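Local coordinates for protein inactive poly [ADP-ribose] polymerase RCD1 (Arabidopsis thaliana, PDB 5NGO) that is an inactive member of the poly(ADP-ribose) polymerase family and is bound by a downy mildew effector that suppresses plant immunity, at residues N61-W66 and V128-M133; A65-K70 and I98-A103; V124-I129 and T172-E177. All blocks are in the same frame, centred on the assembly; numbering follows the deposited sequence.

Contact 1 of 3, residues N61-W66 and V128-M133; sequences NVRYAW and VIMGNM
V62 and R63 pair with I129 and V128 as antiparallel neighbours in the central sheet, where strand 62-68 begins and strand 121-129 ends. R63 and V128 are the hydrogen-bonded pair, R63 N to V128 O and V128 N to R63 O, both 2.8 Å. In the non-hydrogen-bonded pair, V62 CG2 comes within 4.2 Å of I129 CG1, and I129 goes on to touch helix 37-57. One step further, M130 N reaches N61 O at 3.0 Å from above the carbonyl plane. This is the sheet of the ADP-ribosyltransferase fold, and at this end of the ladder the chain leaves it in a turn at G131, whose phi is positive (56°). The N61 side-chain amide bridges the turn and R63. With CG anti to the backbone N (chi1 -175°), N61 ND2 gives G131 O a nearly straight bond of 3.0 Å in the carbonyl plane. At the other end of the amide, N61 OD1 takes R63 NE at 2.7 Å, at the edge of the guanidinium, which fixes the arginine head beside the turn. M133 SD lies over the centre of one face of the R63 guanidinium, 4.0 Å above its plane. R63 NH1 has a further, weak bond to Y163 OH.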
ATOM      1  N   ASN A  61       4.248 -14.318   1.135  1.00 51.21           N
ATOM      2  CA  ASN A  61       3.292 -13.646   2.004  1.00 50.75           C
ATOM      3  C   ASN A  61       2.910 -12.312   1.367  1.00 48.52           C
ATOM      4  O   ASN A  61       3.182 -11.229   1.899  1.00 48.01           O
ATOM      5  CB  ASN A  61       3.839 -13.499   3.428  1.00 51.38           C
ATOM      6  CG  ASN A  61       2.813 -12.899   4.393  1.00 50.16           C
ATOM      7  OD1 ASN A  61       1.610 -12.961   4.167  1.00 49.94           O
ATOM      8  ND2 ASN A  61       3.301 -12.279   5.461  1.00 49.87           N
ATOM      9  N   VAL A  62       2.297 -12.432   0.186  1.00 47.48           N
ATOM     10  CA  VAL A  62       1.809 -11.305  -0.570  1.00 46.27           C
ATOM     11  C   VAL A  62       0.455 -10.891   0.002  1.00 46.40           C
ATOM     12  O   VAL A  62      -0.432 -11.719   0.152  1.00 49.64           O
ATOM     13  CB  VAL A  62       1.683 -11.638  -2.071  1.00 45.39           C
ATOM     14  CG1 VAL A  62       1.111 -10.445  -2.838  1.00 44.06           C
ATOM     15  CG2 VAL A  62       3.076 -12.006  -2.646  1.00 45.88           C
ATOM     16  N   ARG A  63       0.308  -9.606   0.297  1.00 45.65           N
ATOM     17  CA  ARG A  63      -0.933  -9.051   0.834  1.00 46.12           C
ATOM     18  C   ARG A  63      -1.377  -7.834   0.057  1.00 43.40           C
ATOM     19  O   ARG A  63      -0.584  -7.177  -0.592  1.00 41.82           O
ATOM     20  CB  ARG A  63      -0.739  -8.666   2.302  1.00 49.11           C
ATOM     21  CG  ARG A  63      -0.922  -9.836   3.233  1.00 51.79           C
ATOM     22  CD  ARG A  63      -0.027  -9.749   4.440  1.00 54.47           C
ATOM     23  NE  ARG A  63      -0.011 -11.041   5.151  1.00 58.84           N
ATOM     24  CZ  ARG A  63      -0.579 -11.293   6.333  1.00 60.69           C
ATOM     25  NH1 ARG A  63      -1.222 -10.317   7.022  1.00 61.47           N
ATOM     26  NH2 ARG A  63      -0.451 -12.505   6.853  1.00 63.99           N
ATOM     27  N   TYR A  64      -2.676  -7.573   0.101  1.00 43.33           N
ATOM     28  CA  TYR A  64      -3.197  -6.321  -0.436  1.00 41.79           C
ATOM     29  C   TYR A  64      -3.119  -5.285   0.659  1.00 41.09           C
ATOM     30  O   TYR A  64      -3.295  -5.607   1.837  1.00 42.44           O
ATOM     31  CB  TYR A  64      -4.604  -6.483  -0.977  1.00 42.34           C
ATOM     32  CG  TYR A  64      -4.647  -7.104  -2.356  1.00 43.53           C
ATOM     33  CD1 TYR A  64      -4.214  -6.398  -3.477  1.00 44.33           C
ATOM     34  CD2 TYR A  64      -5.074  -8.424  -2.541  1.00 46.06           C
ATOM     35  CE1 TYR A  64      -4.283  -6.917  -4.742  1.00 46.21           C
ATOM     36  CE2 TYR A  64      -5.106  -8.997  -3.795  1.00 46.98           C
ATOM     37  CZ  TYR A  64      -4.684  -8.244  -4.892  1.00 48.49           C
ATOM     38  OH  TYR A  64      -4.824  -8.790  -6.140  1.00 51.87           O
ATOM     39  N   ALA A  65      -2.803  -4.049   0.293  1.00 39.84           N
ATOM     40  CA  ALA A  65      -2.748  -2.949   1.250  1.00 39.43           C
ATOM     41  C   ALA A  65      -3.057  -1.633   0.556  1.00 38.06           C
ATOM     42  O   ALA A  65      -2.874  -1.517  -0.653  1.00 38.58           O
ATOM     43  CB  ALA A  65      -1.365  -2.903   1.889  1.00 40.47           C
ATOM     44  N   TRP A  66      -3.532  -0.657   1.320  1.00 37.90           N
ATOM     45  CA  TRP A  66      -3.975   0.616   0.784  1.00 37.41           C
ATOM     46  C   TRP A  66      -2.901   1.675   1.008  1.00 39.25           C
ATOM     47  O   TRP A  66      -2.330   1.774   2.108  1.00 41.62           O
ATOM     48  CB  TRP A  66      -5.256   1.090   1.448  1.00 36.92           C
ATOM     49  CG  TRP A  66      -6.405   0.165   1.290  1.00 36.09           C
ATOM     50  CD1 TRP A  66      -6.866  -0.736   2.189  1.00 36.42           C
ATOM     51  CD2 TRP A  66      -7.255   0.055   0.148  1.00 35.22           C
ATOM     52  NE1 TRP A  66      -7.934  -1.416   1.686  1.00 38.01           N
ATOM     53  CE2 TRP A  66      -8.194  -0.950   0.424  1.00 37.66           C
ATOM     54  CE3 TRP A  66      -7.313   0.708  -1.086  1.00 35.07           C
ATOM     55  CZ2 TRP A  66      -9.191  -1.316  -0.481  1.00 37.54           C
ATOM     56  CZ3 TRP A  66      -8.272   0.348  -1.987  1.00 35.36           C
ATOM     57  CH2 TRP A  66      -9.211  -0.662  -1.679  1.00 36.62           C
ATOM     58  N   VAL A 128       1.671  -6.151  -1.792  1.00 37.01           N
ATOM     59  CA  VAL A 128       2.866  -5.969  -0.986  1.00 38.91           C
ATOM     60  C   VAL A 128       3.419  -7.335  -0.625  1.00 40.35           C
ATOM     61  O   VAL A 128       2.686  -8.205  -0.137  1.00 40.54           O
ATOM     62  CB  VAL A 128       2.584  -5.197   0.316  1.00 39.32           C
ATOM     63  CG1 VAL A 128       3.876  -4.911   1.057  1.00 39.73           C
ATOM     64  CG2 VAL A 128       1.819  -3.914   0.025  1.00 40.23           C
ATOM     65  N   ILE A 129       4.718  -7.501  -0.854  1.00 41.63           N
ATOM     66  CA  ILE A 129       5.454  -8.685  -0.411  1.00 42.94           C
ATOM     67  C   ILE A 129       5.903  -8.418   1.017  1.00 43.33           C
ATOM     68  O   ILE A 129       6.879  -7.706   1.258  1.00 41.32           O
ATOM     69  CB  ILE A 129       6.672  -8.953  -1.298  1.00 43.44           C
ATOM     70  CG1 ILE A 129       6.225  -9.233  -2.740  1.00 44.22           C
ATOM     71  CG2 ILE A 129       7.483 -10.128  -0.762  1.00 45.05           C
ATOM     72  CD1 ILE A 129       7.353  -9.115  -3.759  1.00 44.63           C
ATOM     73  N   MET A 130       5.174  -8.989   1.968  1.00 45.38           N
ATOM     74  CA  MET A 130       5.474  -8.780   3.376  1.00 47.88           C
ATOM     75  C   MET A 130       6.519  -9.765   3.886  1.00 51.47           C
ATOM     76  O   MET A 130       7.219  -9.455   4.846  1.00 51.69           O
ATOM     77  CB  MET A 130       4.196  -8.863   4.206  1.00 47.76           C
ATOM     78  CG  MET A 130       3.300  -7.638   4.040  1.00 47.17           C
ATOM     79  SD  MET A 130       4.073  -6.065   4.406  1.00 48.20           S
ATOM     80  CE  MET A 130       4.634  -6.272   6.071  1.00 49.31           C
ATOM     81  N   GLY A 131       6.616 -10.937   3.245  1.00 53.77           N
ATOM     82  CA  GLY A 131       7.570 -11.970   3.642  1.00 58.92           C
ATOM     83  C   GLY A 131       7.412 -12.384   5.089  1.00 61.29           C
ATOM     84  O   GLY A 131       6.292 -12.504   5.583  1.00 62.72           O
ATOM     85  N   ASN A 132       8.548 -12.576   5.766  1.00 63.85           N
ATOM     86  CA  ASN A 132       8.580 -12.800   7.213  1.00 66.13           C
ATOM     87  C   ASN A 132       8.384 -11.494   7.934  1.00 63.12           C
ATOM     88  O   ASN A 132       9.313 -10.681   8.032  1.00 61.85           O
ATOM     89  CB  ASN A 132       9.916 -13.396   7.652  1.00 71.17           C
ATOM     90  CG  ASN A 132       9.996 -14.855   7.372  1.00 73.51           C
ATOM     91  OD1 ASN A 132      10.939 -15.318   6.799  1.00 78.48           O
ATOM     92  ND2 ASN A 132       8.998 -15.594   7.828  1.00 74.26           N
ATOM     93  N   MET A 133       7.188 -11.302   8.481  1.00 61.68           N
ATOM     94  CA  MET A 133       6.813 -10.018   9.057  1.00 61.12           C
ATOM     95  C   MET A 133       7.459  -9.781  10.415  1.00 62.41           C
ATOM     96  O   MET A 133       7.408 -10.646  11.280  1.00 63.73           O
ATOM     97  CB  MET A 133       5.288  -9.927   9.196  1.00 61.50           C
ATOM     98  CG  MET A 133       4.570 -10.034   7.879  1.00 59.73           C
ATOM     99  SD  MET A 133       2.815  -9.778   7.982  1.00 61.72           S
ATOM    100  CE  MET A 133       2.706  -8.100   8.351  1.00 59.95           C
TER

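Contact 2 of 3, residues A65-K70 and I98-A103; sequences AWLPAK and IHLTAA
W66 lies against T101 and spreads its indole along the backbone that follows, joining strands 62-68 and 98-102 by a side chain as well as by main chain. W66 CB is 4.2 Å from T101 CB, both side chains being on the same face of the sheet. From there CG is turned beside the backbone N, anti to the carbonyl carbon (chi1 -60°), which swings the pyrrole edge toward A102 and A103. W66 CD1 meets A102 O edge-on at 3.4 Å, close to the ring plane. The next atom, W66 NE1, gives A103 O a hydrogen bond of 2.9 Å with an N-H...O angle of 166°. The oxygen is in the ring plane, whereas NE1 stands above the plane of the A103 carbonyl. The bond satisfies the polar atom of a buried indole and fixes the rotation of the ring. Beyond the pair, the W66 side chain also packs on M123, L125 and P106, with CZ3 against L125, and its ring meets F16 edge-to-face.

The backbone beside the indole belongs to the ADP-ribosyltransferase sheet, with strand 62-68 between strands 98-102 and 121-129. W66 and T101 form a regular antiparallel hydrogen-bonded pair, W66 N to T101 O (2.7 Å) and T101 N to W66 O (2.8 Å), both donors in the plane of the carbonyl they meet; beyond it the strands diverge. On the other face, A65, L67, I98 and L100 form an apolar layer. L100 spans two residues: L100 CB touches A65 CB at 3.8 Å, and L100 CD2 is 4.0 Å from L67 CB. L67 CD1 meets I98 CG2 (3.7 Å), the two side chains crossing at a slant. T101 OG1, on the indole's face, is hydrogen-bonded to S109 OG.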
ATOM      1  N   ALA A  65      -2.803  -4.049   0.293  1.00 39.84           N
ATOM      2  CA  ALA A  65      -2.748  -2.949   1.250  1.00 39.43           C
ATOM      3  C   ALA A  65      -3.057  -1.633   0.556  1.00 38.06           C
ATOM      4  O   ALA A  65      -2.874  -1.517  -0.653  1.00 38.58           O
ATOM      5  CB  ALA A  65      -1.365  -2.903   1.889  1.00 40.47           C
ATOM      6  N   TRP A  66      -3.532  -0.657   1.320  1.00 37.90           N
ATOM      7  CA  TRP A  66      -3.975   0.616   0.784  1.00 37.41           C
ATOM      8  C   TRP A  66      -2.901   1.675   1.008  1.00 39.25           C
ATOM      9  O   TRP A  66      -2.330   1.774   2.108  1.00 41.62           O
ATOM     10  CB  TRP A  66      -5.256   1.090   1.448  1.00 36.92           C
ATOM     11  CG  TRP A  66      -6.405   0.165   1.290  1.00 36.09           C
ATOM     12  CD1 TRP A  66      -6.866  -0.736   2.189  1.00 36.42           C
ATOM     13  CD2 TRP A  66      -7.255   0.055   0.148  1.00 35.22           C
ATOM     14  NE1 TRP A  66      -7.934  -1.416   1.686  1.00 38.01           N
ATOM     15  CE2 TRP A  66      -8.194  -0.950   0.424  1.00 37.66           C
ATOM     16  CE3 TRP A  66      -7.313   0.708  -1.086  1.00 35.07           C
ATOM     17  CZ2 TRP A  66      -9.191  -1.316  -0.481  1.00 37.54           C
ATOM     18  CZ3 TRP A  66      -8.272   0.348  -1.987  1.00 35.36           C
ATOM     19  CH2 TRP A  66      -9.211  -0.662  -1.679  1.00 36.62           C
ATOM     20  N   LEU A  67      -2.622   2.435  -0.049  1.00 38.57           N
ATOM     21  CA  LEU A  67      -1.657   3.516  -0.017  1.00 39.32           C
ATOM     22  C   LEU A  67      -2.367   4.840  -0.310  1.00 38.76           C
ATOM     23  O   LEU A  67      -2.891   5.020  -1.412  1.00 39.21           O
ATOM     24  CB  LEU A  67      -0.571   3.257  -1.091  1.00 38.38           C
ATOM     25  CG  LEU A  67       0.537   4.307  -1.202  1.00 39.13           C
ATOM     26  CD1 LEU A  67       1.334   4.437   0.098  1.00 39.30           C
ATOM     27  CD2 LEU A  67       1.478   3.899  -2.341  1.00 39.34           C
ATOM     28  N   PRO A  68      -2.401   5.774   0.642  1.00 41.07           N
ATOM     29  CA  PRO A  68      -2.957   7.101   0.344  1.00 42.21           C
ATOM     30  C   PRO A  68      -2.183   7.806  -0.732  1.00 45.21           C
ATOM     31  O   PRO A  68      -0.926   7.771  -0.710  1.00 46.06           O
ATOM     32  CB  PRO A  68      -2.845   7.849   1.667  1.00 42.70           C
ATOM     33  CG  PRO A  68      -2.654   6.780   2.730  1.00 42.75           C
ATOM     34  CD  PRO A  68      -2.005   5.645   2.062  1.00 41.67           C
ATOM     35  N   ALA A  69      -2.885   8.405  -1.690  1.00 47.34           N
ATOM     36  CA  ALA A  69      -2.235   9.088  -2.803  1.00 50.88           C
ATOM     37  C   ALA A  69      -2.872  10.447  -3.035  1.00 54.91           C
ATOM     38  O   ALA A  69      -3.636  10.928  -2.204  1.00 54.52           O
ATOM     39  CB  ALA A  69      -2.327   8.217  -4.052  1.00 51.47           C
ATOM     40  N   LYS A  70      -2.540  11.075  -4.148  1.00 59.41           N
ATOM     41  CA  LYS A  70      -3.163  12.308  -4.593  1.00 63.45           C
ATOM     42  C   LYS A  70      -3.122  12.309  -6.105  1.00 64.69           C
ATOM     43  O   LYS A  70      -2.277  11.619  -6.700  1.00 62.99           O
ATOM     44  CB  LYS A  70      -2.455  13.529  -4.008  1.00 65.99           C
ATOM     45  CG  LYS A  70      -0.943  13.490  -4.188  1.00 66.91           C
ATOM     46  CD  LYS A  70      -0.290  14.622  -3.444  1.00 70.78           C
ATOM     47  CE  LYS A  70       1.139  14.276  -3.010  1.00 72.06           C
ATOM     48  NZ  LYS A  70       1.761  15.418  -2.282  1.00 73.85           N
ATOM     49  N   ILE A  98       7.656   3.281   3.578  1.00 54.26           N
ATOM     50  CA  ILE A  98       6.314   3.532   3.040  1.00 52.52           C
ATOM     51  C   ILE A  98       5.323   2.893   4.003  1.00 50.45           C
ATOM     52  O   ILE A  98       5.455   1.716   4.342  1.00 51.97           O
ATOM     53  CB  ILE A  98       6.140   3.025   1.578  1.00 53.27           C
ATOM     54  CG1 ILE A  98       7.001   3.835   0.603  1.00 56.52           C
ATOM     55  CG2 ILE A  98       4.684   3.085   1.095  1.00 50.94           C
ATOM     56  CD1 ILE A  98       8.459   3.492   0.664  1.00 58.58           C
ATOM     57  N   HIS A  99       4.341   3.679   4.456  1.00 49.54           N
ATOM     58  CA  HIS A  99       3.298   3.216   5.380  1.00 49.41           C
ATOM     59  C   HIS A  99       2.053   2.889   4.575  1.00 45.71           C
ATOM     60  O   HIS A  99       1.541   3.746   3.821  1.00 48.01           O
ATOM     61  CB  HIS A  99       2.976   4.304   6.399  1.00 52.30           C
ATOM     62  CG  HIS A  99       4.071   4.527   7.396  1.00 55.84           C
ATOM     63  ND1 HIS A  99       5.377   4.755   7.028  1.00 57.27           N
ATOM     64  CD2 HIS A  99       4.050   4.577   8.750  1.00 58.26           C
ATOM     65  CE1 HIS A  99       6.120   4.930   8.101  1.00 60.31           C
ATOM     66  NE2 HIS A  99       5.341   4.817   9.164  1.00 61.07           N
ATOM     67  N   LEU A 100       1.569   1.656   4.706  1.00 43.45           N
ATOM     68  CA  LEU A 100       0.341   1.237   4.055  1.00 41.94           C
ATOM     69  C   LEU A 100      -0.624   0.705   5.081  1.00 42.47           C
ATOM     70  O   LEU A 100      -0.220   0.229   6.136  1.00 45.52           O
ATOM     71  CB  LEU A 100       0.598   0.152   3.007  1.00 40.84           C
ATOM     72  CG  LEU A 100       1.563   0.491   1.893  1.00 40.76           C
ATOM     73  CD1 LEU A 100       2.953  -0.078   2.221  1.00 42.62           C
ATOM     74  CD2 LEU A 100       1.076  -0.044   0.567  1.00 39.94           C
ATOM     75  N   THR A 101      -1.905   0.759   4.721  1.00 42.26           N
ATOM     76  CA  THR A 101      -2.957   0.325   5.592  1.00 42.88           C
ATOM     77  C   THR A 101      -3.406  -1.078   5.159  1.00 42.82           C
ATOM     78  O   THR A 101      -3.450  -1.391   3.963  1.00 41.50           O
ATOM     79  CB  THR A 101      -4.125   1.304   5.536  1.00 43.62           C
ATOM     80  OG1 THR A 101      -3.730   2.593   6.026  1.00 45.00           O
ATOM     81  CG2 THR A 101      -5.317   0.761   6.287  1.00 45.15           C
ATOM     82  N   ALA A 102      -3.700  -1.951   6.139  1.00 42.76           N
ATOM     83  CA  ALA A 102      -4.094  -3.313   5.826  1.00 43.05           C
ATOM     84  C   ALA A 102      -5.419  -3.320   5.034  1.00 43.66           C
ATOM     85  O   ALA A 102      -6.217  -2.358   5.117  1.00 43.23           O
ATOM     86  CB  ALA A 102      -4.247  -4.114   7.078  1.00 43.90           C
ATOM     87  N   ALA A 103      -5.627  -4.415   4.271  1.00 44.49           N
ATOM     88  CA  ALA A 103      -6.748  -4.548   3.353  1.00 44.64           C
ATOM     89  C   ALA A 103      -8.148  -4.230   3.927  1.00 47.88           C
ATOM     90  O   ALA A 103      -8.995  -3.656   3.234  1.00 47.62           O
ATOM     91  CB  ALA A 103      -6.761  -5.947   2.752  1.00 44.37           C
TER

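Contact 3 of 3, residues V124-I129 and T172-E177; sequences VLCRVI and THIFPE
Strands 121-129 and 174-182 are antiparallel neighbours in the mixed central sheet, and this contact is the ladder between them, L125 to I129 against H173 to E177. R127 and F175 form its hydrogen-bonded pair, R127 N to F175 O and F175 N to R127 O, each 2.9 Å. Further backbone bonds run from I129 N to H173 O and from E177 N to L125 O. C126 pairs with P176 without hydrogen bonds, so the missing N-H of the proline costs the ladder nothing.

On the face of R127 and F175 a salt bridge adds to the ladder. The extended R127 chain meets E177 side-on with two nitrogens: R127 NE bonds to E177 OE1 at 3.0 Å and R127 NH2 to E177 OE2 at 2.9 Å, a bidentate salt bridge. OE1 lies in the guanidinium plane, but both donors approach from above the carboxylate plane, the two flat groups being turned 52° apart. E177 is placed for this with CG anti to its own N (chi1 -165°) and the chain stretched beyond. The grip should favour the charged form of a carboxylate in buried surroundings, and R127 also packs on F46 of helix 37-57.

The opposite face is apolar. C126 SG sits 3.7 Å from I174 CG2, while the V124 and P176 side chains lie side by side, V124 CG1 to P176 CB 3.7 Å. At the H173 end, away from that apolar face, the ring edge meets I129: I129 CG2 lies in the ring plane, and H173 ND1 makes a weak, bent bond of 3.3 Å to I129 O. Long neighbouring antiparallel strands, packed on one face by a helix, belong to the central sheet of the ADP-ribosyltransferase fold of poly(ADP-ribose) polymerases.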
ATOM      1  N   VAL A 124      -4.685   4.109  -3.426  1.00 41.74           N
ATOM      2  CA  VAL A 124      -4.159   3.074  -4.316  1.00 41.48           C
ATOM      3  C   VAL A 124      -4.177   1.724  -3.592  1.00 39.48           C
ATOM      4  O   VAL A 124      -3.717   1.635  -2.452  1.00 40.85           O
ATOM      5  CB  VAL A 124      -2.719   3.414  -4.767  1.00 42.08           C
ATOM      6  CG1 VAL A 124      -2.130   2.323  -5.633  1.00 43.15           C
ATOM      7  CG2 VAL A 124      -2.697   4.717  -5.531  1.00 42.03           C
ATOM      8  N   LEU A 125      -4.718   0.693  -4.232  1.00 38.51           N
ATOM      9  CA  LEU A 125      -4.609  -0.675  -3.727  1.00 38.53           C
ATOM     10  C   LEU A 125      -3.327  -1.295  -4.301  1.00 37.17           C
ATOM     11  O   LEU A 125      -3.156  -1.351  -5.519  1.00 36.65           O
ATOM     12  CB  LEU A 125      -5.803  -1.553  -4.088  1.00 38.48           C
ATOM     13  CG  LEU A 125      -5.818  -2.948  -3.453  1.00 38.28           C
ATOM     14  CD1 LEU A 125      -5.983  -2.825  -1.967  1.00 39.24           C
ATOM     15  CD2 LEU A 125      -6.956  -3.801  -3.958  1.00 38.47           C
ATOM     16  N   CYS A 126      -2.460  -1.763  -3.405  1.00 36.16           N
ATOM     17  CA  CYS A 126      -1.177  -2.367  -3.774  1.00 36.99           C
ATOM     18  C   CYS A 126      -1.084  -3.836  -3.380  1.00 36.03           C
ATOM     19  O   CYS A 126      -1.722  -4.270  -2.418  1.00 34.80           O
ATOM     20  CB  CYS A 126      -0.052  -1.662  -3.048  1.00 37.88           C
ATOM     21  SG  CYS A 126       0.122   0.077  -3.407  1.00 41.17           S
ATOM     22  N   ARG A 127      -0.295  -4.575  -4.145  1.00 35.80           N
ATOM     23  CA  ARG A 127       0.214  -5.874  -3.708  1.00 37.41           C
ATOM     24  C   ARG A 127       1.510  -5.579  -2.979  1.00 36.16           C
ATOM     25  O   ARG A 127       2.327  -4.814  -3.475  1.00 37.31           O
ATOM     26  CB  ARG A 127       0.529  -6.777  -4.890  1.00 39.60           C
ATOM     27  CG  ARG A 127      -0.571  -6.910  -5.912  1.00 40.98           C
ATOM     28  CD  ARG A 127      -0.366  -8.131  -6.776  1.00 42.65           C
ATOM     29  NE  ARG A 127      -1.232  -8.123  -7.944  1.00 43.83           N
ATOM     30  CZ  ARG A 127      -1.164  -9.003  -8.947  1.00 44.47           C
ATOM     31  NH1 ARG A 127      -0.271  -9.989  -8.936  1.00 45.12           N
ATOM     32  NH2 ARG A 127      -2.041  -8.921  -9.947  1.00 44.37           N
ATOM     33  N   VAL A 128       1.671  -6.151  -1.792  1.00 37.01           N
ATOM     34  CA  VAL A 128       2.866  -5.969  -0.986  1.00 38.91           C
ATOM     35  C   VAL A 128       3.419  -7.335  -0.625  1.00 40.35           C
ATOM     36  O   VAL A 128       2.686  -8.205  -0.137  1.00 40.54           O
ATOM     37  CB  VAL A 128       2.584  -5.197   0.316  1.00 39.32           C
ATOM     38  CG1 VAL A 128       3.876  -4.911   1.057  1.00 39.73           C
ATOM     39  CG2 VAL A 128       1.819  -3.914   0.025  1.00 40.23           C
ATOM     40  N   ILE A 129       4.718  -7.501  -0.854  1.00 41.63           N
ATOM     41  CA  ILE A 129       5.454  -8.685  -0.411  1.00 42.94           C
ATOM     42  C   ILE A 129       5.903  -8.418   1.017  1.00 43.33           C
ATOM     43  O   ILE A 129       6.879  -7.706   1.258  1.00 41.32           O
ATOM     44  CB  ILE A 129       6.672  -8.953  -1.298  1.00 43.44           C
ATOM     45  CG1 ILE A 129       6.225  -9.233  -2.740  1.00 44.22           C
ATOM     46  CG2 ILE A 129       7.483 -10.128  -0.762  1.00 45.05           C
ATOM     47  CD1 ILE A 129       7.353  -9.115  -3.759  1.00 44.63           C
ATOM     48  N   THR A 172      10.880  -3.009  -5.103  1.00 42.90           N
ATOM     49  CA  THR A 172      10.809  -4.459  -5.310  1.00 42.12           C
ATOM     50  C   THR A 172       9.567  -5.105  -4.692  1.00 40.80           C
ATOM     51  O   THR A 172       9.058  -6.070  -5.230  1.00 41.84           O
ATOM     52  CB  THR A 172      12.063  -5.138  -4.693  1.00 41.70           C
ATOM     53  OG1 THR A 172      12.285  -4.635  -3.374  1.00 39.94           O
ATOM     54  CG2 THR A 172      13.286  -4.871  -5.520  1.00 42.18           C
ATOM     55  N   HIS A 173       9.089  -4.569  -3.577  1.00 39.78           N
ATOM     56  CA  HIS A 173       8.121  -5.260  -2.716  1.00 39.60           C
ATOM     57  C   HIS A 173       6.708  -4.628  -2.755  1.00 39.50           C
ATOM     58  O   HIS A 173       5.834  -5.079  -2.011  1.00 41.49           O
ATOM     59  CB  HIS A 173       8.668  -5.268  -1.282  1.00 39.67           C
ATOM     60  CG  HIS A 173       9.813  -6.216  -1.070  1.00 40.42           C
ATOM     61  ND1 HIS A 173       9.568  -7.505  -0.701  1.00 42.40           N
ATOM     62  CD2 HIS A 173      11.164  -6.076  -1.068  1.00 42.15           C
ATOM     63  CE1 HIS A 173      10.712  -8.151  -0.536  1.00 43.72           C
ATOM     64  NE2 HIS A 173      11.694  -7.296  -0.739  1.00 43.10           N
ATOM     65  N   ILE A 174       6.480  -3.615  -3.604  1.00 38.62           N
ATOM     66  CA  ILE A 174       5.158  -2.983  -3.730  1.00 37.55           C
ATOM     67  C   ILE A 174       4.769  -2.847  -5.198  1.00 37.54           C
ATOM     68  O   ILE A 174       5.511  -2.266  -5.971  1.00 38.38           O
ATOM     69  CB  ILE A 174       5.120  -1.573  -3.081  1.00 37.49           C
ATOM     70  CG1 ILE A 174       5.523  -1.653  -1.615  1.00 37.49           C
ATOM     71  CG2 ILE A 174       3.709  -0.957  -3.217  1.00 36.53           C
ATOM     72  CD1 ILE A 174       5.718  -0.312  -0.947  1.00 38.32           C
ATOM     73  N   PHE A 175       3.622  -3.390  -5.577  1.00 38.06           N
ATOM     74  CA  PHE A 175       3.073  -3.140  -6.900  1.00 37.98           C
ATOM     75  C   PHE A 175       1.734  -2.386  -6.768  1.00 37.86           C
ATOM     76  O   PHE A 175       0.745  -2.976  -6.348  1.00 35.83           O
ATOM     77  CB  PHE A 175       2.871  -4.433  -7.687  1.00 38.32           C
ATOM     78  CG  PHE A 175       2.218  -4.221  -9.013  1.00 37.93           C
ATOM     79  CD1 PHE A 175       2.849  -3.505 -10.013  1.00 38.10           C
ATOM     80  CD2 PHE A 175       0.943  -4.708  -9.253  1.00 39.47           C
ATOM     81  CE1 PHE A 175       2.240  -3.297 -11.242  1.00 39.15           C
ATOM     82  CE2 PHE A 175       0.316  -4.505 -10.486  1.00 39.58           C
ATOM     83  CZ  PHE A 175       0.958  -3.797 -11.471  1.00 39.22           C
ATOM     84  N   PRO A 176       1.706  -1.085  -7.126  1.00 39.16           N
ATOM     85  CA  PRO A 176       0.450  -0.337  -7.201  1.00 38.58           C
ATOM     86  C   PRO A 176      -0.415  -0.821  -8.313  1.00 38.17           C
ATOM     87  O   PRO A 176       0.020  -0.809  -9.428  1.00 39.86           O
ATOM     88  CB  PRO A 176       0.897   1.116  -7.449  1.00 40.00           C
ATOM     89  CG  PRO A 176       2.368   1.113  -7.458  1.00 41.00           C
ATOM     90  CD  PRO A 176       2.849  -0.282  -7.584  1.00 39.84           C
ATOM     91  N   GLU A 177      -1.619  -1.265  -8.016  1.00 38.70           N
ATOM     92  CA  GLU A 177      -2.433  -1.932  -9.016  1.00 40.59           C
ATOM     93  C   GLU A 177      -3.719  -1.228  -9.363  1.00 39.91           C
ATOM     94  O   GLU A 177      -4.092  -1.169 -10.523  1.00 43.81           O
ATOM     95  CB  GLU A 177      -2.741  -3.364  -8.559  1.00 42.49           C
ATOM     96  CG  GLU A 177      -3.272  -4.236  -9.687  1.00 44.13           C
ATOM     97  CD  GLU A 177      -3.379  -5.660  -9.373  1.00 45.03           C
ATOM     98  OE1 GLU A 177      -3.315  -6.027  -8.185  1.00 46.53           O
ATOM     99  OE2 GLU A 177      -3.561  -6.450 -10.323  1.00 46.60           O
TER

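The three contacts are successive seams of one sheet, in the order 174-182, 121-129, 62-68, 98-102. Contact 3 makes the first seam, contact 1 the second and contact 2 the third. Contacts 1 and 2 share strand 62-68, whose A65 also bonds by its backbone to C126 of contact 3; contacts 1 and 3 share strand 121-129 at V128 and I129. Contacts 2 and 3 are buried, contact 1 only partly so. Their polar chemistry differs: a neutral indole-to-carbonyl bond in contact 2, a paired salt bridge in contact 3, and in contact 1 an amide joining an arginine to a turn. V128 and L100 bring contacts 1 and 2 together in one apolar layer.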